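Local structure of acyltransferase (Streptococcus pneumoniae, 5UG1) at residues A[5-10]-A[53-58]; A[43-48]-A[80-85]. The protein is the catalytic domain of peptidoglycan O-acetyltransferase A (OatA), an enzyme that transfers acetyl groups to hydroxyl groups of bacterial cell-wall peptidoglycan. All coordinates share one frame; numbering follows the deposited sequence.

Contact 1: residues A[5-10]-A[53-58]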
ATOM      1  N   GLY A   5      14.005  -8.172   4.977  1.00 28.19           N
ATOM      2  CA  GLY A   5      13.960  -6.877   4.334  1.00 23.58           C
ATOM      3  C   GLY A   5      12.570  -6.517   3.866  1.00 19.86           C
ATOM      4  O   GLY A   5      11.680  -7.373   3.806  1.00 22.04           O
ATOM      5  N   THR A   6      12.387  -5.250   3.511  1.00 19.08           N
ATOM      6  CA  THR A   6      11.099  -4.716   3.099  1.00 17.93           C
ATOM      7  C   THR A   6      11.274  -3.913   1.819  1.00 18.48           C
ATOM      8  O   THR A   6      12.137  -3.036   1.746  1.00 19.32           O
ATOM      9  CB  THR A   6      10.502  -3.836   4.195  1.00 18.27           C
ATOM     10  OG1 THR A   6      10.427  -4.583   5.416  1.00 19.43           O
ATOM     11  CG2 THR A   6       9.115  -3.366   3.804  1.00 17.14           C
ATOM     12  N   MET A   7      10.478  -4.243   0.807  1.00 21.28           N
ATOM     13  CA  MET A   7      10.348  -3.443  -0.403  1.00 20.21           C
ATOM     14  C   MET A   7       8.902  -2.977  -0.512  1.00 22.19           C
ATOM     15  O   MET A   7       7.971  -3.789  -0.415  1.00 16.25           O
ATOM     16  CB  MET A   7      10.747  -4.234  -1.659  1.00 20.40           C
ATOM     17  CG  MET A   7      10.612  -3.427  -2.945  1.00 18.72           C
ATOM     18  SD  MET A   7      11.186  -4.294  -4.388  1.00 25.74           S
ATOM     19  CE  MET A   7      12.969  -4.147  -4.245  1.00 25.44           C
ATOM     20  N   LEU A   8       8.718  -1.674  -0.689  1.00 19.39           N
ATOM     21  CA  LEU A   8       7.417  -1.097  -0.993  1.00 19.37           C
ATOM     22  C   LEU A   8       7.354  -0.811  -2.491  1.00 19.51           C
ATOM     23  O   LEU A   8       8.268  -0.189  -3.046  1.00 20.28           O
ATOM     24  CB  LEU A   8       7.190   0.180  -0.184  1.00 20.29           C
ATOM     25  CG  LEU A   8       5.805   0.822  -0.291  1.00 22.52           C
ATOM     26  CD1 LEU A   8       5.453   1.493   1.009  1.00 21.49           C
ATOM     27  CD2 LEU A   8       5.756   1.836  -1.443  1.00 23.83           C
ATOM     28  N   ILE A   9       6.310  -1.308  -3.148  1.00 21.74           N
ATOM     29  CA  ILE A   9       6.023  -1.011  -4.549  1.00 21.02           C
ATOM     30  C   ILE A   9       4.736  -0.206  -4.541  1.00 22.35           C
ATOM     31  O   ILE A   9       3.674  -0.739  -4.189  1.00 24.63           O
ATOM     32  CB  ILE A   9       5.853  -2.282  -5.389  1.00 22.01           C
ATOM     33  CG1 ILE A   9       7.060  -3.212  -5.263  1.00 24.25           C
ATOM     34  CG2 ILE A   9       5.533  -1.930  -6.858  1.00 21.31           C
ATOM     35  CD1 ILE A   9       6.674  -4.685  -5.451  1.00 21.88           C
ATOM     36  N   GLY A  10       4.841   1.046  -4.898  1.00 18.61           N
ATOM     37  CA  GLY A  10       3.768   1.974  -4.674  1.00 19.52           C
ATOM     38  C   GLY A  10       3.500   3.006  -5.734  1.00 23.94           C
ATOM     39  O   GLY A  10       4.235   3.149  -6.665  1.00 19.99           O
ATOM     40  N   PHE A  53      15.660  -9.853  -6.238  1.00 26.67           N
ATOM     41  CA  PHE A  53      15.694  -8.587  -5.529  1.00 24.46           C
ATOM     42  C   PHE A  53      14.553  -8.427  -4.527  1.00 27.62           C
ATOM     43  O   PHE A  53      14.619  -7.543  -3.662  1.00 26.48           O
ATOM     44  CB  PHE A  53      15.624  -7.441  -6.527  1.00 23.84           C
ATOM     45  CG  PHE A  53      16.766  -7.401  -7.490  1.00 33.10           C
ATOM     46  CD1 PHE A  53      18.049  -7.729  -7.085  1.00 34.32           C
ATOM     47  CD2 PHE A  53      16.560  -7.010  -8.806  1.00 33.91           C
ATOM     48  CE1 PHE A  53      19.113  -7.681  -7.990  1.00 38.89           C
ATOM     49  CE2 PHE A  53      17.616  -6.953  -9.710  1.00 35.20           C
ATOM     50  CZ  PHE A  53      18.896  -7.291  -9.300  1.00 34.63           C
ATOM     51  N   LEU A  54      13.518  -9.248  -4.617  1.00 21.09           N
ATOM     52  CA  LEU A  54      12.368  -9.098  -3.734  1.00 20.00           C
ATOM     53  C   LEU A  54      12.707  -9.641  -2.349  1.00 20.36           C
ATOM     54  O   LEU A  54      13.003 -10.832  -2.220  1.00 20.86           O
ATOM     55  CB  LEU A  54      11.154  -9.828  -4.301  1.00 21.04           C
ATOM     56  CG  LEU A  54       9.801  -9.369  -3.763  1.00 22.66           C
ATOM     57  CD1 LEU A  54       9.594  -7.908  -4.148  1.00 21.32           C
ATOM     58  CD2 LEU A  54       8.632 -10.235  -4.264  1.00 20.30           C
ATOM     59  N   PRO A  55      12.684  -8.825  -1.309  1.00 21.32           N
ATOM     60  CA  PRO A  55      12.972  -9.324   0.040  1.00 21.03           C
ATOM     61  C   PRO A  55      11.705  -9.894   0.664  1.00 22.25           C
ATOM     62  O   PRO A  55      10.635  -9.884   0.057  1.00 19.82           O
ATOM     63  CB  PRO A  55      13.438  -8.068   0.767  1.00 21.61           C
ATOM     64  CG  PRO A  55      12.555  -6.997   0.153  1.00 20.68           C
ATOM     65  CD  PRO A  55      12.448  -7.369  -1.309  1.00 20.22           C
ATOM     66  N   LYS A  56      11.834 -10.329   1.922  1.00 21.11           N
ATOM     67  CA  LYS A  56      10.794 -11.130   2.560  1.00 21.00           C
ATOM     68  C   LYS A  56       9.459 -10.397   2.624  1.00 19.96           C
ATOM     69  O   LYS A  56       8.414 -10.967   2.310  1.00 24.98           O
ATOM     70  CB  LYS A  56      11.227 -11.540   3.967  1.00 24.46           C
ATOM     71  CG  LYS A  56      10.210 -12.448   4.633  1.00 24.29           C
ATOM     72  CD  LYS A  56      10.621 -12.827   6.021  1.00 26.01           C
ATOM     73  CE  LYS A  56      10.021 -11.882   7.038  1.00 29.46           C
ATOM     74  NZ  LYS A  56      10.411 -12.271   8.429  1.00 36.94           N
ATOM     75  N   THR A  57       9.459  -9.149   3.062  1.00 19.89           N
ATOM     76  CA  THR A  57       8.217  -8.418   3.250  1.00 23.53           C
ATOM     77  C   THR A  57       7.982  -7.499   2.057  1.00 22.18           C
ATOM     78  O   THR A  57       8.849  -6.692   1.704  1.00 21.01           O
ATOM     79  CB  THR A  57       8.241  -7.621   4.554  1.00 25.13           C
ATOM     80  OG1 THR A  57       8.697  -8.471   5.614  1.00 30.16           O
ATOM     81  CG2 THR A  57       6.860  -7.131   4.884  1.00 27.48           C
ATOM     82  N   VAL A  58       6.807  -7.629   1.446  1.00 18.69           N
ATOM     83  CA  VAL A  58       6.408  -6.872   0.264  1.00 16.90           C
ATOM     84  C   VAL A  58       5.239  -5.972   0.645  1.00 18.62           C
ATOM     85  O   VAL A  58       4.228  -6.444   1.183  1.00 20.19           O
ATOM     86  CB  VAL A  58       6.019  -7.814  -0.892  1.00 24.28           C
ATOM     87  CG1 VAL A  58       5.766  -7.018  -2.171  1.00 21.70           C
ATOM     88  CG2 VAL A  58       7.091  -8.885  -1.095  1.00 24.41           C
TER
HETATM   89  O   HOH W   1      11.067  -8.337   6.510  1.00 32.68           O

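Contact 2: residues A[43-48]-A[80-85]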
ATOM      1  N   GLU A  43       3.273  -6.902 -11.784  1.00 22.08           N
ATOM      2  CA  GLU A  43       4.367  -7.197 -12.706  1.00 23.72           C
ATOM      3  C   GLU A  43       5.717  -6.834 -12.093  1.00 20.02           C
ATOM      4  O   GLU A  43       6.674  -7.611 -12.190  1.00 22.75           O
ATOM      5  CB  GLU A  43       4.133  -6.455 -14.021  1.00 21.46           C
ATOM      6  CG  GLU A  43       2.833  -6.870 -14.751  1.00 21.90           C
ATOM      7  CD  GLU A  43       2.335  -5.795 -15.709  1.00 30.55           C
ATOM      8  OE1 GLU A  43       2.931  -4.695 -15.726  1.00 30.14           O
ATOM      9  OE2 GLU A  43       1.348  -6.039 -16.440  1.00 23.95           O
ATOM     10  N   ILE A  44       5.801  -5.669 -11.438  1.00 19.79           N
ATOM     11  CA  ILE A  44       7.028  -5.261 -10.740  1.00 23.15           C
ATOM     12  C   ILE A  44       7.400  -6.273  -9.665  1.00 20.87           C
ATOM     13  O   ILE A  44       8.579  -6.639  -9.517  1.00 22.22           O
ATOM     14  CB  ILE A  44       6.863  -3.850 -10.136  1.00 26.81           C
ATOM     15  CG1 ILE A  44       6.720  -2.801 -11.244  1.00 26.65           C
ATOM     16  CG2 ILE A  44       8.046  -3.494  -9.219  1.00 24.03           C
ATOM     17  CD1 ILE A  44       6.428  -1.401 -10.723  1.00 25.78           C
ATOM     18  N   MET A  45       6.399  -6.747  -8.903  1.00 18.48           N
ATOM     19  CA  MET A  45       6.641  -7.726  -7.843  1.00 17.47           C
ATOM     20  C   MET A  45       7.321  -8.985  -8.378  1.00 18.02           C
ATOM     21  O   MET A  45       8.356  -9.418  -7.855  1.00 21.83           O
ATOM     22  CB  MET A  45       5.327  -8.099  -7.160  1.00 25.32           C
ATOM     23  CG  MET A  45       5.523  -9.087  -6.003  1.00 21.96           C
ATOM     24  SD  MET A  45       3.979  -9.614  -5.255  1.00 22.11           S
ATOM     25  CE  MET A  45       3.246 -10.527  -6.626  1.00 22.15           C
ATOM     26  N   LEU A  46       6.744  -9.590  -9.424  1.00 18.39           N
ATOM     27  CA  LEU A  46       7.310 -10.811  -9.996  1.00 25.69           C
ATOM     28  C   LEU A  46       8.633 -10.554 -10.710  1.00 25.55           C
ATOM     29  O   LEU A  46       9.537 -11.398 -10.667  1.00 28.25           O
ATOM     30  CB  LEU A  46       6.318 -11.440 -10.959  1.00 27.40           C
ATOM     31  CG  LEU A  46       5.058 -11.975 -10.289  1.00 27.03           C
ATOM     32  CD1 LEU A  46       4.124 -12.501 -11.364  1.00 19.74           C
ATOM     33  CD2 LEU A  46       5.417 -13.054  -9.257  1.00 21.86           C
ATOM     34  N   ASN A  47       8.761  -9.425 -11.411  1.00 23.98           N
ATOM     35  CA  ASN A  47      10.053  -9.097 -12.007  1.00 24.59           C
ATOM     36  C   ASN A  47      11.139  -9.064 -10.937  1.00 21.90           C
ATOM     37  O   ASN A  47      12.219  -9.640 -11.113  1.00 22.88           O
ATOM     38  CB  ASN A  47       9.980  -7.762 -12.757  1.00 29.44           C
ATOM     39  CG  ASN A  47       9.419  -7.906 -14.185  1.00 32.48           C
ATOM     40  OD1 ASN A  47       9.468  -8.972 -14.785  1.00 24.32           O
ATOM     41  ND2 ASN A  47       8.903  -6.815 -14.729  1.00 30.33           N
ATOM     42  N   ASN A  48      10.852  -8.427  -9.797  1.00 24.40           N
ATOM     43  CA  ASN A  48      11.835  -8.368  -8.717  1.00 26.78           C
ATOM     44  C   ASN A  48      12.082  -9.743  -8.102  1.00 28.08           C
ATOM     45  O   ASN A  48      13.225 -10.083  -7.778  1.00 31.79           O
ATOM     46  CB  ASN A  48      11.391  -7.372  -7.641  1.00 21.42           C
ATOM     47  CG  ASN A  48      11.800  -5.930  -7.962  1.00 24.38           C
ATOM     48  OD1 ASN A  48      12.908  -5.491  -7.631  1.00 29.01           O
ATOM     49  ND2 ASN A  48      10.899  -5.189  -8.585  1.00 22.07           N
ATOM     50  N   ASN A  80      -0.175 -14.267  -6.860  1.00 24.58           N
ATOM     51  CA  ASN A  80       1.141 -14.332  -7.470  1.00 27.30           C
ATOM     52  C   ASN A  80       2.262 -14.015  -6.496  1.00 22.79           C
ATOM     53  O   ASN A  80       3.431 -14.086  -6.888  1.00 21.67           O
ATOM     54  CB  ASN A  80       1.202 -13.396  -8.681  1.00 22.67           C
ATOM     55  CG  ASN A  80       0.676 -14.064  -9.953  1.00 30.89           C
ATOM     56  OD1 ASN A  80       1.394 -14.819 -10.611  1.00 32.13           O
ATOM     57  ND2 ASN A  80      -0.582 -13.792 -10.297  1.00 27.01           N
ATOM     58  N   LEU A  81       1.940 -13.677  -5.250  1.00 21.79           N
ATOM     59  CA  LEU A  81       2.978 -13.491  -4.247  1.00 20.59           C
ATOM     60  C   LEU A  81       3.833 -14.754  -4.187  1.00 25.00           C
ATOM     61  O   LEU A  81       3.285 -15.856  -4.054  1.00 19.48           O
ATOM     62  CB  LEU A  81       2.370 -13.202  -2.875  1.00 17.48           C
ATOM     63  CG  LEU A  81       3.349 -13.026  -1.714  1.00 25.04           C
ATOM     64  CD1 LEU A  81       4.003 -11.647  -1.773  1.00 22.77           C
ATOM     65  CD2 LEU A  81       2.660 -13.244  -0.377  1.00 21.63           C
ATOM     66  N   PRO A  82       5.151 -14.645  -4.334  1.00 23.63           N
ATOM     67  CA  PRO A  82       5.977 -15.855  -4.370  1.00 24.55           C
ATOM     68  C   PRO A  82       6.081 -16.467  -2.992  1.00 25.89           C
ATOM     69  O   PRO A  82       5.970 -15.780  -1.973  1.00 25.82           O
ATOM     70  CB  PRO A  82       7.343 -15.352  -4.856  1.00 23.42           C
ATOM     71  CG  PRO A  82       7.098 -13.966  -5.372  1.00 18.76           C
ATOM     72  CD  PRO A  82       5.945 -13.434  -4.580  1.00 26.87           C
ATOM     73  N   LYS A  83       6.280 -17.782  -2.975  1.00 22.76           N
ATOM     74  CA  LYS A  83       6.550 -18.489  -1.734  1.00 25.81           C
ATOM     75  C   LYS A  83       7.664 -17.792  -0.969  1.00 30.67           C
ATOM     76  O   LYS A  83       8.636 -17.314  -1.562  1.00 22.42           O
ATOM     77  CB  LYS A  83       6.949 -19.937  -2.036  1.00 35.57           C
ATOM     78  CG  LYS A  83       5.798 -20.793  -2.518  1.00 48.69           C
ATOM     79  CD  LYS A  83       6.228 -22.238  -2.785  1.00 60.99           C
ATOM     80  CE  LYS A  83       6.381 -22.519  -4.282  1.00 64.03           C
ATOM     81  NZ  LYS A  83       6.594 -23.971  -4.582  1.00 66.78           N
ATOM     82  N   GLY A  84       7.508 -17.720   0.354  1.00 25.03           N
ATOM     83  CA  GLY A  84       8.548 -17.227   1.228  1.00 28.92           C
ATOM     84  C   GLY A  84       8.410 -15.778   1.633  1.00 25.50           C
ATOM     85  O   GLY A  84       9.292 -15.260   2.332  1.00 22.57           O
ATOM     86  N   HIS A  85       7.337 -15.112   1.221  1.00 22.30           N
ATOM     87  CA  HIS A  85       7.137 -13.697   1.486  1.00 21.57           C
ATOM     88  C   HIS A  85       5.926 -13.482   2.378  1.00 22.33           C
ATOM     89  O   HIS A  85       5.017 -14.313   2.447  1.00 21.57           O
ATOM     90  CB  HIS A  85       6.955 -12.927   0.180  1.00 18.82           C
ATOM     91  CG  HIS A  85       8.151 -12.983  -0.720  1.00 28.20           C
ATOM     92  ND1 HIS A  85       9.190 -12.077  -0.638  1.00 27.86           N
ATOM     93  CD2 HIS A  85       8.480 -13.841  -1.715  1.00 25.42           C
ATOM     94  CE1 HIS A  85      10.098 -12.369  -1.552  1.00 29.03           C
ATOM     95  NE2 HIS A  85       9.693 -13.436  -2.216  1.00 19.66           N
TER

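Contact 1: residues A[5-10]-A[53-58]
In the middle of the parallel sheet of this atypical alpha/beta hydrolase fold, strand 6-10 pairs with the start of strand 57-61, T6 lying beside T57 and M7 beside V58. T57 bonds with both its backbone groups to the residues flanking T6: its N donates to G5 O (2.9 Å) and its O accepts from M7 N (3.1 Å), both nearly straight. T6 CA adds a C-H...O contact to the same T57 O. The two threonines share one face, side by side and pointing the same way. A water there donates to G5 O; T57 OG1, standing beside its own backbone N (chi1 -48°), faces this water too, but the very short 2.5 Å between them makes that second bond doubtful in detail. G5 O thus serves both T57 N and the water. Glycine suits position 5 in two ways: its phi of 144° is hard for other residues, and P55 CB comes within 3.6 Å of G5 C, where bare backbone meets the proline ring.

M7 carries the apolar part. Its chain runs out extended and bends at the sulfur-methyl end (chi3 -77°), a shape that flexible methionine adopts readily. M7 CB rests on P55 CD (3.6 Å), the M7 and L54 side chains cross at about a right angle, SD to CD1 4.0 Å, and M7 CE ends 3.8 Å from F53 O. Further along, branched I9 and V58 meet through CD1 and CG1 at 4.1 Å, filling the same face as M7.

Strand 29-32 bonds to the other edge of strand 6-10, through Q29 and N31. Helix 38-50, crossing over from 29-32 to 57-61, packs on M7, I9 and L54, whereas L168 of helix 150-171 lies against T6 and T57.

Contact 2: residues A[43-48]-A[80-85]
M45 and L46, neighbours on helix 38-50, press their side chains onto the backbone and side chains of N80, L81 and P82. M45 leaves the helix extended through its two inner torsions and then turns at its last bond (chi3 66°), laying CE 3.6 Å from N80 O. The M45 and L81 side chains cross at about a right angle, M45 SD lying 4.0 Å from L81 CD1 and 4.3 Å from P82 CD. A flexible, unbranched thioether can follow the irregular loop and turn at its tip.

L46 works by its fork. Its CG is anti to the carbonyl carbon (chi1 -67°), and both methyls face N80, CD2 3.3 Å from its backbone O and CD1 3.7 Å from its side-chain OD1, the two side chains crossing roughly perpendicularly. N80 ND2 donates to S76 O, which holds the amide in place; the leucine meets OD1, CG and CB of the side chain. Behind this pair, N48 folds back on its own helix: ND2 donates to I44 O (2.9 Å) from the face of that carbonyl opposite to the one used by N48 N.

No hydrogen bond crosses the contact. Beyond the touching residues the chain makes a type II turn from P82 to H85, in which G84 takes the positive phi (98°) that glycine accepts easily. The 80-85 segment joins helix 70-80 to strand 86-90; M45 and L81 both reach M87 of that strand, M45 also touches I9 of strand 6-10, and N80 also touches N42, one turn before L46 on helix 38-50.

Overall arrangement
Contacts 1 and 2 have centres about 9 Å apart and interlock in the chain, for helix 38-50 of contact 2 runs into the 53-58 segment of contact 1. F53 N probably bonds to N48 O (2.9 Å) at this junction, and H85 ND1 makes at most a weak hydrogen bond to K56 O (3.2 Å), bringing the loop before strand 86-90 against the one before strand 57-61. Neither contact is in the active site: the side chain of I9 stays about 12 Å from the methylsulfonyl adduct, but strand 6-10 leads directly into D11 and S12 of its pocket, S12 being the probable nucleophile. The side chain of L81 lies about 10 Å from the bound sodium ion.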